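Local coordinates for protein nucleoside kinase (Methanococcus jannaschii, PDB 2C49) that phosphorylates a broad range of nucleosides, above all inosine, guanosine and cytidine, to their monophosphates, with ATP as the preferred phosphate donor, at residues Asn181-Asn186 / Asp209-Thr214; Ile229-Ile234 / Ile269-Ala274; Val65-Lys70 / Glu93-Lys98. All blocks are in the same frame, centred on the assembly; numbering follows the deposited sequence.

All three contacts belong to one PfkB-family kinase chain and follow one another along it without interleaving: contact 3, then contact 1, then contact 2. Contacts 1 and 2 share the eight-stranded mixed sheet, the former pairing strands 182-185 and 210-214, the latter carrying the edge strand 228-231 against helix 263-277; their centres lie about 14 Å apart. Both touch the bound ATP analogue, one at its phosphates, the other at its ribose and adenine, and so line the nucleotide side of the active site. Contact 3 joins two loops on the opposite side of the chain's centre, about 30 Å from contact 1 and 34 Å from contact 2 between centres, near the nucleoside-binding residues.

Contact 1: residues Asn181-Asn186 / Asp209-Thr214. With ANP (phosphoaminophosphonic acid-adenylate ester), chain F.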
loop_
_atom_site.group_PDB
_atom_site.type_symbol
_atom_site.label_atom_id
_atom_site.label_comp_id
_atom_site.label_asym_id
_atom_site.label_seq_id
_atom_site.Cartn_x
_atom_site.Cartn_y
_atom_site.Cartn_z
ATOM N N ASN A 181 25.161 21.715 -12.452
ATOM C CA ASN A 181 24.965 22.714 -13.489
ATOM C C ASN A 181 23.536 23.181 -13.510
ATOM O O ASN A 181 23.290 24.402 -13.423
ATOM C CB ASN A 181 25.404 22.175 -14.870
ATOM C CG ASN A 181 26.900 21.953 -14.937
ATOM O OD1 ASN A 181 27.707 22.918 -15.131
ATOM N ND2 ASN A 181 27.305 20.694 -14.793
ATOM N N PHE A 182 22.607 22.220 -13.598
ATOM C CA PHE A 182 21.156 22.512 -13.584
ATOM C C PHE A 182 20.539 21.977 -12.328
ATOM O O PHE A 182 20.568 20.793 -12.104
ATOM C CB PHE A 182 20.396 21.874 -14.761
ATOM C CG PHE A 182 20.824 22.367 -16.143
ATOM C CD1 PHE A 182 21.496 23.586 -16.308
ATOM C CD2 PHE A 182 20.530 21.616 -17.272
ATOM C CE1 PHE A 182 21.897 24.026 -17.578
ATOM C CE2 PHE A 182 20.934 22.044 -18.572
ATOM C CZ PHE A 182 21.611 23.240 -18.718
ATOM N N LEU A 183 19.928 22.855 -11.532
ATOM C CA LEU A 183 19.243 22.495 -10.309
ATOM C C LEU A 183 17.727 22.699 -10.504
ATOM O O LEU A 183 17.289 23.823 -10.794
ATOM C CB LEU A 183 19.729 23.451 -9.164
ATOM C CG LEU A 183 19.251 23.162 -7.737
ATOM C CD1 LEU A 183 19.639 21.715 -7.340
ATOM C CD2 LEU A 183 19.829 24.170 -6.689
ATOM N N PHE A 184 16.950 21.622 -10.324
ATOM C CA PHE A 184 15.500 21.645 -10.448
ATOM C C PHE A 184 14.882 21.380 -9.067
ATOM O O PHE A 184 15.271 20.427 -8.386
ATOM C CB PHE A 184 15.006 20.512 -11.359
ATOM C CG PHE A 184 15.382 20.668 -12.842
ATOM C CD1 PHE A 184 16.593 20.186 -13.323
ATOM C CD2 PHE A 184 14.486 21.259 -13.732
ATOM C CE1 PHE A 184 16.922 20.287 -14.698
ATOM C CE2 PHE A 184 14.775 21.362 -15.111
ATOM C CZ PHE A 184 16.019 20.876 -15.597
ATOM N N MET A 185 13.919 22.217 -8.683
ATOM C CA MET A 185 13.117 21.994 -7.479
ATOM C C MET A 185 11.670 22.426 -7.705
ATOM O O MET A 185 11.434 23.386 -8.462
ATOM C CB MET A 185 13.719 22.782 -6.322
ATOM C CG MET A 185 15.035 22.187 -5.843
ATOM S SD MET A 185 15.773 22.975 -4.369
ATOM C CE MET A 185 16.205 24.483 -5.029
ATOM N N ASN A 186 10.803 21.762 -6.968
ATOM C CA ASN A 186 9.418 22.101 -6.785
ATOM C C ASN A 186 9.408 23.395 -6.010
ATOM O O ASN A 186 10.417 23.768 -5.407
ATOM C CB ASN A 186 8.789 21.166 -5.768
ATOM C CG ASN A 186 7.711 20.333 -6.332
ATOM O OD1 ASN A 186 7.370 20.463 -7.510
ATOM N ND2 ASN A 186 7.144 19.450 -5.517
ATOM N N ASP A 209 24.616 26.862 -12.990
ATOM C CA ASP A 209 24.336 27.584 -14.242
ATOM C C ASP A 209 22.881 27.973 -14.412
ATOM O O ASP A 209 22.561 29.025 -14.982
ATOM C CB ASP A 209 24.803 26.765 -15.453
ATOM C CG ASP A 209 26.301 26.520 -15.433
ATOM O OD1 ASP A 209 27.051 27.474 -15.220
ATOM O OD2 ASP A 209 26.831 25.402 -15.594
ATOM N N ALA A 210 21.985 27.128 -13.924
ATOM C CA ALA A 210 20.557 27.412 -14.054
ATOM C C ALA A 210 19.838 26.818 -12.873
ATOM O O ALA A 210 20.116 25.691 -12.492
ATOM C CB ALA A 210 19.995 26.855 -15.377
ATOM N N LEU A 211 18.919 27.594 -12.304
ATOM C CA LEU A 211 18.115 27.122 -11.192
ATOM C C LEU A 211 16.714 27.105 -11.761
ATOM O O LEU A 211 16.222 28.136 -12.207
ATOM C CB LEU A 211 18.211 28.124 -10.019
ATOM C CG LEU A 211 17.156 28.073 -8.887
ATOM C CD1 LEU A 211 17.188 26.723 -8.126
ATOM C CD2 LEU A 211 17.231 29.272 -7.881
ATOM N N ILE A 212 16.072 25.954 -11.780
ATOM C CA ILE A 212 14.695 25.882 -12.302
ATOM C C ILE A 212 13.728 25.602 -11.176
ATOM O O ILE A 212 13.820 24.558 -10.535
ATOM C CB ILE A 212 14.559 24.785 -13.420
ATOM C CG1 ILE A 212 15.556 25.053 -14.564
ATOM C CG2 ILE A 212 13.073 24.744 -13.971
ATOM C CD1 ILE A 212 17.017 24.434 -14.371
ATOM N N VAL A 213 12.821 26.540 -10.895
ATOM C CA VAL A 213 11.852 26.319 -9.842
ATOM C C VAL A 213 10.477 26.156 -10.461
ATOM O O VAL A 213 9.977 27.073 -11.108
ATOM C CB VAL A 213 11.896 27.470 -8.771
ATOM C CG1 VAL A 213 10.919 27.197 -7.612
ATOM C CG2 VAL A 213 13.330 27.605 -8.226
ATOM N N THR A 214 9.877 24.975 -10.313
ATOM C CA THR A 214 8.524 24.795 -10.847
ATOM C C THR A 214 7.492 25.180 -9.810
ATOM O O THR A 214 7.752 25.096 -8.613
ATOM C CB THR A 214 8.260 23.359 -11.348
ATOM O OG1 THR A 214 8.374 22.428 -10.254
ATOM C CG2 THR A 214 9.350 22.940 -12.308
HETATM P PG ANP F . 4.138 16.147 -7.218
HETATM O O1G ANP F . 4.066 14.639 -7.731
HETATM O O2G ANP F . 3.095 16.426 -6.055
HETATM O O3G ANP F . 5.609 16.386 -6.653
HETATM P PB ANP F . 4.395 18.872 -8.273
HETATM O O1B ANP F . 3.792 19.485 -6.934
HETATM O O2B ANP F . 5.943 18.523 -8.040
HETATM N N3B ANP F . 3.745 17.271 -8.508
HETATM P PA ANP F . 5.324 20.536 -10.320
HETATM O O1A ANP F . 5.923 21.891 -9.727
HETATM O O2A ANP F . 6.483 19.447 -10.451
HETATM O O3A ANP F . 4.079 19.899 -9.511
HETATM O "O5'" ANP F . 4.795 20.843 -11.812
HETATM C "C5'" ANP F . 5.797 20.656 -12.789
HETATM C "C4'" ANP F . 5.367 21.296 -14.087
HETATM O "O4'" ANP F . 4.413 20.512 -14.825
HETATM C "C3'" ANP F . 4.868 22.735 -14.052
HETATM O "O3'" ANP F . 5.825 23.761 -14.074
HETATM C "C2'" ANP F . 3.746 22.788 -15.070
HETATM O "O2'" ANP F . 4.337 23.273 -16.280
HETATM C "C1'" ANP F . 3.431 21.348 -15.431
HETATM N N9 ANP F . 2.110 21.152 -14.787
HETATM C C8 ANP F . 1.831 20.970 -13.465
HETATM N N7 ANP F . 0.494 20.857 -13.186
HETATM C C5 ANP F . -0.108 20.983 -14.379
HETATM C C6 ANP F . -1.480 20.984 -14.922
HETATM N N6 ANP F . -2.487 20.797 -14.033
HETATM N N1 ANP F . -1.682 21.136 -16.262
HETATM C C2 ANP F . -0.688 21.308 -17.164
HETATM N N3 ANP F . 0.620 21.327 -16.798
HETATM C C4 ANP F . 0.928 21.176 -15.381
#
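The F184 ring carries I212 CD1 over the centre of one face, a CH-pi contact with the methyl 3.9 Å from the ring centroid and 13° off its normal. F184 CD2 also comes within 3.5 Å of I212 CB, the isoleucine running beside the ring in the same direction. Two residues earlier, on the same face of the sheet, F182 CD1 meets A210 CB at 3.7 Å, obliquely to the ring. On the reverse face L183 CD2 packs on L211 CD1, and M185, bent at its last torsion (chi3 -69°), brings CE to the same L211 methyl at 3.9 Å. With an alanine at F184 the ring under I212 CD1 is gone, which is likely to leave that methyl poorly packed and a gap beside R250.

The backbones run parallel and in register. L183 N donates to A210 O and L183 O accepts from I212 N at 2.6 Å; M185 N and M185 O repeat this with I212 O and T214 N. N181 O accepts from both D209 N and A210 N. T214 OG1 donates to ANP O1A at 2.6 Å, and N186, also an ATP-binding residue, lies beside the phosphates.

The mainly helical connection makes this a beta-alpha-beta crossover in the central sheet of the ribokinase-like fold. Strands 156-160 and 220-223 flank the pair; helix 245-258 packs on the phenylalanine face, helices 187-197 and 201-205 on the M185 and L211 face.

Contact 2: residues Ile229-Ile234 / Ile269-Ala274; sequences IEIPCI and IGAATA. With ANP (phosphoaminophosphonic acid-adenylate ester), chain F.
A single water joins I234 and A271 where the two backbones make no direct bond, and it ties both to the nucleotide. It accepts from I234 N at 3.0 Å. On the helix side it lies 2.6 Å from A271 O, where it probably donates. The same water is hydrogen-bonded to ANP O2' at 2.7 Å, so that one ribose hydroxyl is linked through one solvent molecule to the loop and to the helix.

Beside this polar bridge the packing is small and apolar. I234 sends its CD1 methyl over the helix, between the methyls of A271 and A272, with CD1 at 3.7 Å from each CB. Its CG1 stands anti to the carbonyl carbon (chi1 -81°) and chi2 is extended, which carries the branch end down to the helix backbone, 3.6 Å from A272 N. The A271 methyl is the meeting point of the contact: I231 CG2 approaches it at 4.1 Å and P232 O at 3.6 Å.

These segments form one side of the ATP site of the PfkB, ribokinase-like fold, where the chain leaves edge strand 228-231 and passes helix 263-277. The nucleotide lies against both. A274 CB is 3.2 Å from ANP O4' on the helix side, while C233 SG and I234 O border the adenine at N3 and C2.

Helices 245-258 and 290-299 pack against helix 263-277, Y249 touching A271 and V293 touching A272.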
loop_
_atom_site.group_PDB
_atom_site.type_symbol
_atom_site.label_atom_id
_atom_site.label_comp_id
_atom_site.label_asym_id
_atom_site.label_seq_id
_atom_site.Cartn_x
_atom_site.Cartn_y
_atom_site.Cartn_z
ATOM N N ILE A 229 13.830 33.869 -16.465
ATOM C CA ILE A 229 12.947 33.510 -17.579
ATOM C C ILE A 229 11.670 32.880 -17.021
ATOM O O ILE A 229 11.723 31.819 -16.402
ATOM C CB ILE A 229 13.632 32.497 -18.537
ATOM C CG1 ILE A 229 14.951 33.032 -19.113
ATOM C CG2 ILE A 229 12.708 32.146 -19.696
ATOM C CD1 ILE A 229 15.852 31.866 -19.688
ATOM N N GLU A 230 10.529 33.514 -17.278
ATOM C CA GLU A 230 9.243 32.991 -16.802
ATOM C C GLU A 230 8.633 32.040 -17.826
ATOM O O GLU A 230 8.462 32.409 -19.009
ATOM C CB GLU A 230 8.267 34.154 -16.461
ATOM C CG GLU A 230 8.900 35.248 -15.621
ATOM C CD GLU A 230 7.951 36.385 -15.269
ATOM O OE1 GLU A 230 6.768 36.124 -14.957
ATOM O OE2 GLU A 230 8.401 37.550 -15.288
ATOM N N ILE A 231 8.312 30.827 -17.374
ATOM C CA ILE A 231 7.717 29.791 -18.229
ATOM C C ILE A 231 6.251 29.536 -17.835
ATOM O O ILE A 231 5.971 29.143 -16.714
ATOM C CB ILE A 231 8.542 28.460 -18.178
ATOM C CG1 ILE A 231 10.053 28.712 -18.357
ATOM C CG2 ILE A 231 7.953 27.419 -19.176
ATOM C CD1 ILE A 231 10.506 29.158 -19.798
ATOM N N PRO A 232 5.321 29.732 -18.773
ATOM C CA PRO A 232 3.899 29.565 -18.476
ATOM C C PRO A 232 3.555 28.105 -18.241
ATOM O O PRO A 232 4.302 27.193 -18.636
ATOM C CB PRO A 232 3.195 30.105 -19.747
ATOM C CG PRO A 232 4.229 29.920 -20.863
ATOM C CD PRO A 232 5.568 30.095 -20.185
ATOM N N CYS A 233 2.452 27.878 -17.552
ATOM C CA CYS A 233 1.859 26.553 -17.525
ATOM C C CYS A 233 1.107 26.409 -18.838
ATOM O O CYS A 233 0.395 27.315 -19.255
ATOM C CB CYS A 233 0.902 26.394 -16.350
ATOM S SG CYS A 233 0.255 24.722 -16.165
ATOM N N ILE A 234 1.305 25.276 -19.492
ATOM C CA ILE A 234 0.687 25.007 -20.772
ATOM C C ILE A 234 -0.489 24.126 -20.456
ATOM O O ILE A 234 -0.328 23.065 -19.840
ATOM C CB ILE A 234 1.708 24.311 -21.726
ATOM C CG1 ILE A 234 2.639 25.359 -22.352
ATOM C CG2 ILE A 234 0.998 23.474 -22.802
ATOM C CD1 ILE A 234 3.969 24.857 -22.824
ATOM N N ILE A 269 9.346 23.380 -23.667
ATOM C CA ILE A 269 9.210 21.956 -23.921
ATOM C C ILE A 269 8.913 21.110 -22.651
ATOM O O ILE A 269 8.105 20.193 -22.710
ATOM C CB ILE A 269 10.438 21.403 -24.687
ATOM C CG1 ILE A 269 10.474 21.986 -26.128
ATOM C CG2 ILE A 269 10.421 19.863 -24.693
ATOM C CD1 ILE A 269 9.436 21.415 -27.105
ATOM N N GLY A 270 9.569 21.409 -21.534
ATOM C CA GLY A 270 9.271 20.756 -20.259
ATOM C C GLY A 270 7.794 20.952 -19.904
ATOM O O GLY A 270 7.096 20.017 -19.510
ATOM N N ALA A 271 7.311 22.176 -20.083
ATOM C CA ALA A 271 5.952 22.495 -19.668
ATOM C C ALA A 271 4.924 21.773 -20.526
ATOM O O ALA A 271 3.891 21.316 -19.997
ATOM C CB ALA A 271 5.710 23.998 -19.682
ATOM N N ALA A 272 5.197 21.669 -21.831
ATOM C CA ALA A 272 4.259 21.022 -22.754
ATOM C C ALA A 272 4.300 19.506 -22.631
ATOM O O ALA A 272 3.289 18.843 -22.884
ATOM C CB ALA A 272 4.507 21.465 -24.207
ATOM N N THR A 273 5.452 18.971 -22.216
ATOM C CA THR A 273 5.591 17.537 -21.983
ATOM C C THR A 273 4.732 17.171 -20.788
ATOM O O THR A 273 3.954 16.219 -20.864
ATOM C CB THR A 273 7.052 17.149 -21.703
ATOM O OG1 THR A 273 7.862 17.509 -22.831
ATOM C CG2 THR A 273 7.200 15.619 -21.598
ATOM N N ALA A 274 4.855 17.947 -19.713
ATOM C CA ALA A 274 4.090 17.714 -18.487
ATOM C C ALA A 274 2.563 17.793 -18.695
ATOM O O ALA A 274 1.795 17.021 -18.086
ATOM C CB ALA A 274 4.566 18.656 -17.367
HETATM P PG ANP F . 4.138 16.147 -7.218
HETATM O O1G ANP F . 4.066 14.639 -7.731
HETATM O O2G ANP F . 3.095 16.426 -6.055
HETATM O O3G ANP F . 5.609 16.386 -6.653
HETATM P PB ANP F . 4.395 18.872 -8.273
HETATM O O1B ANP F . 3.792 19.485 -6.934
HETATM O O2B ANP F . 5.943 18.523 -8.040
HETATM N N3B ANP F . 3.745 17.271 -8.508
HETATM P PA ANP F . 5.324 20.536 -10.320
HETATM O O1A ANP F . 5.923 21.891 -9.727
HETATM O O2A ANP F . 6.483 19.447 -10.451
HETATM O O3A ANP F . 4.079 19.899 -9.511
HETATM O "O5'" ANP F . 4.795 20.843 -11.812
HETATM C "C5'" ANP F . 5.797 20.656 -12.789
HETATM C "C4'" ANP F . 5.367 21.296 -14.087
HETATM O "O4'" ANP F . 4.413 20.512 -14.825
HETATM C "C3'" ANP F . 4.868 22.735 -14.052
HETATM O "O3'" ANP F . 5.825 23.761 -14.074
HETATM C "C2'" ANP F . 3.746 22.788 -15.070
HETATM O "O2'" ANP F . 4.337 23.273 -16.280
HETATM C "C1'" ANP F . 3.431 21.348 -15.431
HETATM N N9 ANP F . 2.110 21.152 -14.787
HETATM C C8 ANP F . 1.831 20.970 -13.465
HETATM N N7 ANP F . 0.494 20.857 -13.186
HETATM C C5 ANP F . -0.108 20.983 -14.379
HETATM C C6 ANP F . -1.480 20.984 -14.922
HETATM N N6 ANP F . -2.487 20.797 -14.033
HETATM N N1 ANP F . -1.682 21.136 -16.262
HETATM C C2 ANP F . -0.688 21.308 -17.164
HETATM N N3 ANP F . 0.620 21.327 -16.798
HETATM C C4 ANP F . 0.928 21.176 -15.381
HETATM O O HOH W 1 2.663 22.866 -18.299
#

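Contact 3: residues Val65-Lys70 / Glu93-Lys98; sequences VGYDFK and EEETPK
Hydrogen bonds dominate the meeting of D68 and T96. D68 OD1 accepts from T96 N at 2.9 Å in a nearly straight bond (172°), met on the syn side of the carboxylate. The T96 hydroxyl works in both directions: OG1 accepts from G66 N at 2.9 Å and donates to D68 O at 3.2 Å, the latter from above the carbonyl plane and so not on a lone pair. Next to these, Y67 N donates to E94 O. With CG between the backbone N and the carbonyl carbon (chi1 56°), the D68 carboxylate is turned toward T96 and K98.

The other oxygen of the same carboxylate carries the charge pairing. D68 OD2 forms a salt bridge with K98 NZ, 2.9 Å away and again syn, the lysine reaching in against the run of the aspartate. A turn at the end of the lysine chain (chi4 75°) brings NZ there, where it also donates to T96 O and has a longer salt bridge to E95 OE1 at 3.5 Å. The shared ammonium probably offsets the repulsion between the two acids.

Van der Waals contacts complete the joint. The Y67 ring has E95 CA over one face, displaced toward the rim, and E93 O near its plane at the edge, 3.3 Å from CE2. F69 turns its ring edge to T96 OG1 while V65 CG1 sits over the centre of one face. G66 CA lies 3.0 Å from E94 O, and a CB here would run into the backbone from E94 O to T96 N.

This is loop-to-loop packing fastened by a D68, E95 and K98 salt-bridge network, with K98 about 7 Å from the substrate-binding D17, between side chains. It joins the loop between strand 64-65 and helix 73-80 to the one leading into strand 98-103 of the four-stranded sheet, which probably corresponds to the lid beside the substrate site in ribokinase-like kinases.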
loop_
_atom_site.group_PDB
_atom_site.type_symbol
_atom_site.label_atom_id
_atom_site.label_comp_id
_atom_site.label_asym_id
_atom_site.label_seq_id
_atom_site.Cartn_x
_atom_site.Cartn_y
_atom_site.Cartn_z
ATOM N N VAL A 65 17.413 -1.948 -7.939
ATOM C CA VAL A 65 16.147 -2.685 -7.982
ATOM C C VAL A 65 16.181 -3.981 -7.178
ATOM O O VAL A 65 17.246 -4.468 -6.762
ATOM C CB VAL A 65 15.701 -2.990 -9.445
ATOM C CG1 VAL A 65 15.540 -1.713 -10.222
ATOM C CG2 VAL A 65 16.685 -3.952 -10.133
ATOM N N GLY A 66 15.002 -4.541 -6.936
ATOM C CA GLY A 66 14.891 -5.625 -5.994
ATOM C C GLY A 66 14.818 -6.992 -6.634
ATOM O O GLY A 66 15.021 -7.143 -7.856
ATOM N N TYR A 67 14.544 -7.991 -5.789
ATOM C CA TYR A 67 14.289 -9.362 -6.247
ATOM C C TYR A 67 13.034 -9.480 -7.127
ATOM O O TYR A 67 12.887 -10.440 -7.870
ATOM C CB TYR A 67 14.224 -10.324 -5.049
ATOM C CG TYR A 67 13.157 -10.013 -4.012
ATOM C CD1 TYR A 67 11.788 -10.114 -4.319
ATOM C CD2 TYR A 67 13.512 -9.666 -2.711
ATOM C CE1 TYR A 67 10.805 -9.860 -3.359
ATOM C CE2 TYR A 67 12.542 -9.396 -1.739
ATOM C CZ TYR A 67 11.185 -9.510 -2.065
ATOM O OH TYR A 67 10.215 -9.256 -1.097
ATOM N N ASP A 68 12.131 -8.498 -7.032
ATOM C CA ASP A 68 11.054 -8.358 -8.009
ATOM C C ASP A 68 11.498 -7.433 -9.174
ATOM O O ASP A 68 10.916 -6.369 -9.444
ATOM C CB ASP A 68 9.718 -7.961 -7.346
ATOM C CG ASP A 68 9.806 -6.662 -6.501
ATOM O OD1 ASP A 68 10.776 -6.483 -5.727
ATOM O OD2 ASP A 68 8.911 -5.790 -6.521
ATOM N N PHE A 69 12.584 -7.813 -9.856
ATOM C CA PHE A 69 12.960 -7.048 -11.058
ATOM C C PHE A 69 13.510 -7.883 -12.198
ATOM O O PHE A 69 12.921 -7.893 -13.272
ATOM C CB PHE A 69 13.864 -5.850 -10.770
ATOM C CG PHE A 69 13.642 -4.682 -11.723
ATOM C CD1 PHE A 69 12.688 -3.709 -11.447
ATOM C CD2 PHE A 69 14.388 -4.569 -12.892
ATOM C CE1 PHE A 69 12.474 -2.652 -12.312
ATOM C CE2 PHE A 69 14.189 -3.509 -13.778
ATOM C CZ PHE A 69 13.224 -2.542 -13.495
ATOM N N LYS A 70 14.625 -8.581 -11.968
ATOM C CA LYS A 70 15.163 -9.492 -12.981
ATOM C C LYS A 70 14.039 -10.365 -13.534
ATOM O O LYS A 70 13.379 -11.085 -12.785
ATOM C CB LYS A 70 16.307 -10.345 -12.431
ATOM C CG LYS A 70 17.084 -11.089 -13.532
ATOM C CD LYS A 70 18.595 -10.828 -13.479
ATOM C CE LYS A 70 18.991 -9.479 -14.106
ATOM N NZ LYS A 70 18.710 -9.385 -15.573
ATOM N N GLU A 93 17.801 -9.766 -1.920
ATOM C CA GLU A 93 16.946 -9.895 -0.737
ATOM C C GLU A 93 16.027 -8.704 -0.480
ATOM O O GLU A 93 15.049 -8.819 0.267
ATOM C CB GLU A 93 17.788 -10.174 0.513
ATOM C CG GLU A 93 18.099 -11.643 0.755
ATOM C CD GLU A 93 19.393 -11.850 1.521
ATOM O OE1 GLU A 93 20.475 -11.659 0.927
ATOM O OE2 GLU A 93 19.331 -12.203 2.719
ATOM N N GLU A 94 16.333 -7.529 -1.087
ATOM C CA GLU A 94 15.464 -6.385 -0.928
ATOM C C GLU A 94 14.481 -6.298 -2.079
ATOM O O GLU A 94 14.790 -6.689 -3.205
ATOM C CB GLU A 94 16.279 -5.079 -0.868
ATOM C CG GLU A 94 17.235 -4.935 0.311
ATOM C CD GLU A 94 16.551 -5.046 1.662
ATOM O OE1 GLU A 94 15.329 -4.801 1.755
ATOM O OE2 GLU A 94 17.230 -5.420 2.644
ATOM N N GLU A 95 13.305 -5.740 -1.809
ATOM C CA GLU A 95 12.325 -5.492 -2.845
ATOM C C GLU A 95 12.535 -4.157 -3.563
ATOM O O GLU A 95 13.189 -3.228 -3.041
ATOM C CB GLU A 95 10.894 -5.699 -2.297
ATOM C CG GLU A 95 10.044 -4.468 -2.027
ATOM C CD GLU A 95 8.668 -4.802 -1.453
ATOM O OE1 GLU A 95 8.107 -5.874 -1.790
ATOM O OE2 GLU A 95 8.166 -4.025 -0.611
ATOM N N THR A 96 12.029 -4.078 -4.793
ATOM C CA THR A 96 12.076 -2.836 -5.542
ATOM C C THR A 96 11.382 -1.754 -4.681
ATOM O O THR A 96 10.411 -2.054 -4.008
ATOM C CB THR A 96 11.410 -3.049 -6.898
ATOM O OG1 THR A 96 12.208 -3.990 -7.656
ATOM C CG2 THR A 96 11.446 -1.780 -7.742
ATOM N N PRO A 97 11.903 -0.521 -4.664
ATOM C CA PRO A 97 11.228 0.574 -3.949
ATOM C C PRO A 97 9.773 0.795 -4.380
ATOM O O PRO A 97 9.396 0.547 -5.527
ATOM C CB PRO A 97 12.084 1.793 -4.304
ATOM C CG PRO A 97 13.475 1.178 -4.514
ATOM C CD PRO A 97 13.191 -0.088 -5.243
ATOM N N LYS A 98 8.965 1.254 -3.439
ATOM C CA LYS A 98 7.518 1.369 -3.683
ATOM C C LYS A 98 6.986 2.648 -3.072
ATOM O O LYS A 98 7.410 3.034 -1.992
ATOM C CB LYS A 98 6.748 0.193 -3.106
ATOM C CG LYS A 98 6.718 -1.033 -4.023
ATOM C CD LYS A 98 6.529 -2.290 -3.226
ATOM C CE LYS A 98 6.463 -3.524 -4.165
ATOM N NZ LYS A 98 7.846 -3.874 -4.673
#